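Local coordinates for protein 4-amino-4-deoxychorismate lyase (Legionella pneumophila, PDB 3LUL) that belongs to the class IV aminotransferase family of pyridoxal-phosphate proteins and carries the cofactor as an internal Schiff base, at residues R205-M215 and I259-D270. Sequence-based numbering, arbitrary orientation.
Sequences RLISHCQQHKM and IIDKLIFLLNQD
Asp270 OD2 draws two side chains of helix 205-212 to the C-terminal end of helix 259-269; a short carboxylate just past the helix end can accept from both. His209 NE2 donates to its syn lone pair over 2.6 Å, nearly straight, because imidazole and carboxylate planes lie only 12° apart and OD2 stays close to the ring plane. Arg205 NH2 meets the same oxygen from the anti side at 2.8 Å, a salt bridge somewhat out of the carboxylate plane, with the two flat groups steeply turned, and adds a weak hydrogen bond to Leu267 O. A water bonded to Arg205 NE bonds weakly to OD2 too. A bend at chi3 (56°) lays the guanidinium against Leu267 CD2, 3.6 Å from NH2.

Leu266 is long enough to serve two rings: CB sits over the centre of the His209 face, while CD1 makes a CH-pi contact with His213, 4.1 Å from the centroid. The two helices, crossing at 108° with axes 10.4 Å apart, pack on the larger mixed sheet of this class IV aminotransferase fold. Leu263 inserts CD1 against Leu206 CD2 and CD2 against Cys210 SG, and rests on Ile242 and Leu188. A Schellman motif at Lys214 ends helix 205-212 and turns Met215, a selenomethionine, back across; its chain, bent at chi3, sets SE 3.8 Å from Lys262 CD and CE against Ile259 CG2.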
# COMPACT_ATOMS: atom_id res chain seq x y z
N ARG B 205 -5.64 -16.48 -19.32
CA ARG B 205 -6.38 -17.66 -19.80
C ARG B 205 -7.32 -17.29 -20.95
O ARG B 205 -7.41 -18.01 -21.94
CB ARG B 205 -7.21 -18.31 -18.68
CG ARG B 205 -6.38 -19.04 -17.60
CD ARG B 205 -7.28 -19.34 -16.40
NE ARG B 205 -8.45 -20.10 -16.83
CZ ARG B 205 -9.64 -20.10 -16.24
NH1 ARG B 205 -9.88 -19.41 -15.14
NH2 ARG B 205 -10.62 -20.85 -16.76
N LEU B 206 -7.99 -16.16 -20.80
CA LEU B 206 -8.93 -15.69 -21.81
C LEU B 206 -8.21 -15.40 -23.14
O LEU B 206 -8.65 -15.82 -24.20
CB LEU B 206 -9.67 -14.44 -21.29
CG LEU B 206 -10.86 -13.92 -22.07
CD1 LEU B 206 -11.73 -13.13 -21.14
CD2 LEU B 206 -10.45 -13.10 -23.28
N ILE B 207 -7.07 -14.71 -23.06
CA ILE B 207 -6.25 -14.45 -24.24
C ILE B 207 -5.82 -15.76 -24.93
O ILE B 207 -5.93 -15.87 -26.14
CB ILE B 207 -5.04 -13.55 -23.90
CG1 ILE B 207 -5.53 -12.15 -23.52
CG2 ILE B 207 -4.06 -13.42 -25.08
CD1 ILE B 207 -4.48 -11.28 -22.86
N SER B 208 -5.38 -16.74 -24.15
CA SER B 208 -4.99 -18.06 -24.69
C SER B 208 -6.14 -18.72 -25.41
O SER B 208 -5.98 -19.19 -26.53
CB SER B 208 -4.48 -18.99 -23.57
OG SER B 208 -3.21 -18.58 -23.11
N HIS B 209 -7.31 -18.77 -24.77
CA HIS B 209 -8.51 -19.29 -25.41
C HIS B 209 -8.82 -18.60 -26.74
O HIS B 209 -9.18 -19.27 -27.71
CB HIS B 209 -9.76 -19.18 -24.50
CG HIS B 209 -9.83 -20.24 -23.45
ND1 HIS B 209 -9.88 -21.58 -23.76
CD2 HIS B 209 -9.88 -20.16 -22.10
CE1 HIS B 209 -9.93 -22.28 -22.64
NE2 HIS B 209 -9.93 -21.44 -21.61
N CYS B 210 -8.70 -17.27 -26.80
CA CYS B 210 -9.01 -16.54 -28.03
C CYS B 210 -8.02 -16.94 -29.11
O CYS B 210 -8.41 -17.19 -30.25
CB CYS B 210 -8.94 -15.02 -27.79
SG CYS B 210 -10.34 -14.42 -26.81
N GLN B 211 -6.75 -17.04 -28.74
CA GLN B 211 -5.69 -17.45 -29.69
C GLN B 211 -5.92 -18.84 -30.23
O GLN B 211 -5.81 -19.05 -31.43
CB GLN B 211 -4.30 -17.33 -29.04
CG GLN B 211 -3.85 -15.89 -28.97
CD GLN B 211 -2.71 -15.63 -28.00
OE1 GLN B 211 -2.28 -16.48 -27.22
NE2 GLN B 211 -2.23 -14.40 -28.03
N GLN B 212 -6.29 -19.77 -29.35
CA GLN B 212 -6.59 -21.13 -29.76
C GLN B 212 -7.79 -21.17 -30.69
O GLN B 212 -7.80 -21.95 -31.60
CB GLN B 212 -6.90 -22.05 -28.57
CG GLN B 212 -5.71 -22.38 -27.67
CD GLN B 212 -6.13 -22.98 -26.33
OE1 GLN B 212 -5.87 -22.41 -25.26
NE2 GLN B 212 -6.81 -24.13 -26.37
N HIS B 213 -8.78 -20.31 -30.43
CA HIS B 213 -10.01 -20.25 -31.24
C HIS B 213 -9.99 -19.23 -32.39
O HIS B 213 -11.01 -19.05 -33.07
CB HIS B 213 -11.21 -20.05 -30.30
CG HIS B 213 -11.51 -21.25 -29.45
ND1 HIS B 213 -12.50 -22.15 -29.77
CD2 HIS B 213 -10.92 -21.72 -28.33
CE1 HIS B 213 -12.51 -23.13 -28.87
NE2 HIS B 213 -11.56 -22.89 -27.99
N LYS B 214 -8.82 -18.64 -32.66
CA LYS B 214 -8.62 -17.58 -33.69
C LYS B 214 -9.72 -16.47 -33.60
O LYS B 214 -10.27 -16.01 -34.62
CB LYS B 214 -8.51 -18.21 -35.09
CG LYS B 214 -7.39 -19.29 -35.19
N MSE B 215 -10.04 -16.09 -32.36
CA MSE B 215 -10.94 -14.97 -32.06
C MSE B 215 -10.02 -13.78 -31.83
O MSE B 215 -9.12 -13.83 -30.97
CB MSE B 215 -11.78 -15.24 -30.80
CG MSE B 215 -12.73 -16.45 -30.91
SE MSE B 215 -13.32 -17.05 -29.19
CE MSE B 215 -14.43 -15.50 -28.78
N ILE B 259 -19.77 -13.14 -27.89
CA ILE B 259 -18.39 -13.38 -27.52
C ILE B 259 -18.25 -13.61 -26.02
O ILE B 259 -17.55 -14.51 -25.59
CB ILE B 259 -17.48 -12.22 -27.99
CG1 ILE B 259 -17.38 -12.24 -29.54
CG2 ILE B 259 -16.07 -12.25 -27.33
CD1 ILE B 259 -16.46 -11.12 -30.14
N ILE B 260 -18.99 -12.84 -25.24
CA ILE B 260 -18.99 -13.00 -23.78
C ILE B 260 -19.55 -14.38 -23.39
O ILE B 260 -18.94 -15.08 -22.55
CB ILE B 260 -19.76 -11.87 -23.06
CG1 ILE B 260 -19.07 -10.52 -23.35
CG2 ILE B 260 -19.83 -12.16 -21.53
CD1 ILE B 260 -19.80 -9.27 -22.79
N ASP B 261 -20.65 -14.81 -23.99
CA ASP B 261 -21.17 -16.15 -23.67
C ASP B 261 -20.21 -17.28 -24.03
O ASP B 261 -20.04 -18.22 -23.26
CB ASP B 261 -22.53 -16.41 -24.32
CG ASP B 261 -23.58 -15.42 -23.87
OD1 ASP B 261 -23.71 -15.21 -22.65
OD2 ASP B 261 -24.26 -14.84 -24.73
N LYS B 262 -19.55 -17.15 -25.17
CA LYS B 262 -18.53 -18.11 -25.57
C LYS B 262 -17.36 -18.16 -24.56
O LYS B 262 -16.92 -19.23 -24.17
CB LYS B 262 -17.98 -17.79 -26.97
CG LYS B 262 -16.94 -18.83 -27.41
CD LYS B 262 -16.70 -18.87 -28.91
CE LYS B 262 -15.83 -20.08 -29.27
NZ LYS B 262 -15.50 -20.16 -30.71
N LEU B 263 -16.85 -17.00 -24.18
CA LEU B 263 -15.74 -16.94 -23.23
C LEU B 263 -16.11 -17.50 -21.85
O LEU B 263 -15.33 -18.24 -21.25
CB LEU B 263 -15.17 -15.54 -23.16
CG LEU B 263 -14.50 -15.09 -24.47
CD1 LEU B 263 -14.06 -13.66 -24.30
CD2 LEU B 263 -13.32 -15.99 -24.89
N ILE B 264 -17.32 -17.21 -21.37
CA ILE B 264 -17.82 -17.81 -20.12
C ILE B 264 -17.83 -19.34 -20.22
O ILE B 264 -17.34 -20.06 -19.30
CB ILE B 264 -19.25 -17.32 -19.78
CG1 ILE B 264 -19.17 -15.86 -19.32
CG2 ILE B 264 -19.90 -18.23 -18.70
CD1 ILE B 264 -20.51 -15.19 -19.18
N PHE B 265 -18.31 -19.85 -21.34
CA PHE B 265 -18.34 -21.28 -21.55
C PHE B 265 -16.94 -21.86 -21.49
O PHE B 265 -16.69 -22.83 -20.76
CB PHE B 265 -19.03 -21.66 -22.87
CG PHE B 265 -18.99 -23.15 -23.16
CD1 PHE B 265 -17.90 -23.71 -23.81
CD2 PHE B 265 -20.02 -23.98 -22.76
CE1 PHE B 265 -17.84 -25.06 -24.06
CE2 PHE B 265 -19.96 -25.35 -23.02
CZ PHE B 265 -18.87 -25.88 -23.67
N LEU B 266 -16.00 -21.26 -22.22
CA LEU B 266 -14.64 -21.78 -22.30
C LEU B 266 -13.91 -21.75 -20.94
O LEU B 266 -13.28 -22.74 -20.54
CB LEU B 266 -13.85 -21.05 -23.38
CG LEU B 266 -14.32 -21.28 -24.81
CD1 LEU B 266 -13.61 -20.34 -25.76
CD2 LEU B 266 -14.13 -22.76 -25.19
N LEU B 267 -14.03 -20.64 -20.23
CA LEU B 267 -13.42 -20.53 -18.90
C LEU B 267 -14.00 -21.60 -17.99
O LEU B 267 -13.27 -22.19 -17.21
CB LEU B 267 -13.59 -19.15 -18.26
CG LEU B 267 -12.90 -17.97 -18.94
CD1 LEU B 267 -13.38 -16.67 -18.29
CD2 LEU B 267 -11.36 -18.04 -18.93
N ASN B 268 -15.30 -21.86 -18.12
CA ASN B 268 -15.99 -22.88 -17.32
C ASN B 268 -15.54 -24.30 -17.57
O ASN B 268 -15.52 -25.09 -16.63
CB ASN B 268 -17.51 -22.83 -17.51
CG ASN B 268 -18.17 -21.78 -16.64
OD1 ASN B 268 -17.52 -21.13 -15.82
ND2 ASN B 268 -19.48 -21.62 -16.83
N GLN B 269 -15.23 -24.65 -18.82
CA GLN B 269 -14.83 -26.02 -19.11
C GLN B 269 -13.41 -26.33 -18.62
O GLN B 269 -13.07 -27.49 -18.41
CB GLN B 269 -15.06 -26.38 -20.59
CG GLN B 269 -14.02 -25.98 -21.60
CD GLN B 269 -14.28 -26.66 -22.92
OE1 GLN B 269 -14.00 -26.12 -23.98
NE2 GLN B 269 -14.85 -27.86 -22.85
N ASP B 270 -12.59 -25.30 -18.40
CA ASP B 270 -11.19 -25.53 -18.02
C ASP B 270 -11.04 -26.20 -16.67
O ASP B 270 -11.42 -25.62 -15.64
CB ASP B 270 -10.41 -24.23 -17.96
CG ASP B 270 -10.43 -23.48 -19.24
OD1 ASP B 270 -10.67 -24.12 -20.29
OD2 ASP B 270 -10.20 -22.25 -19.19
O HOH W 1 -7.67 -22.13 -19.21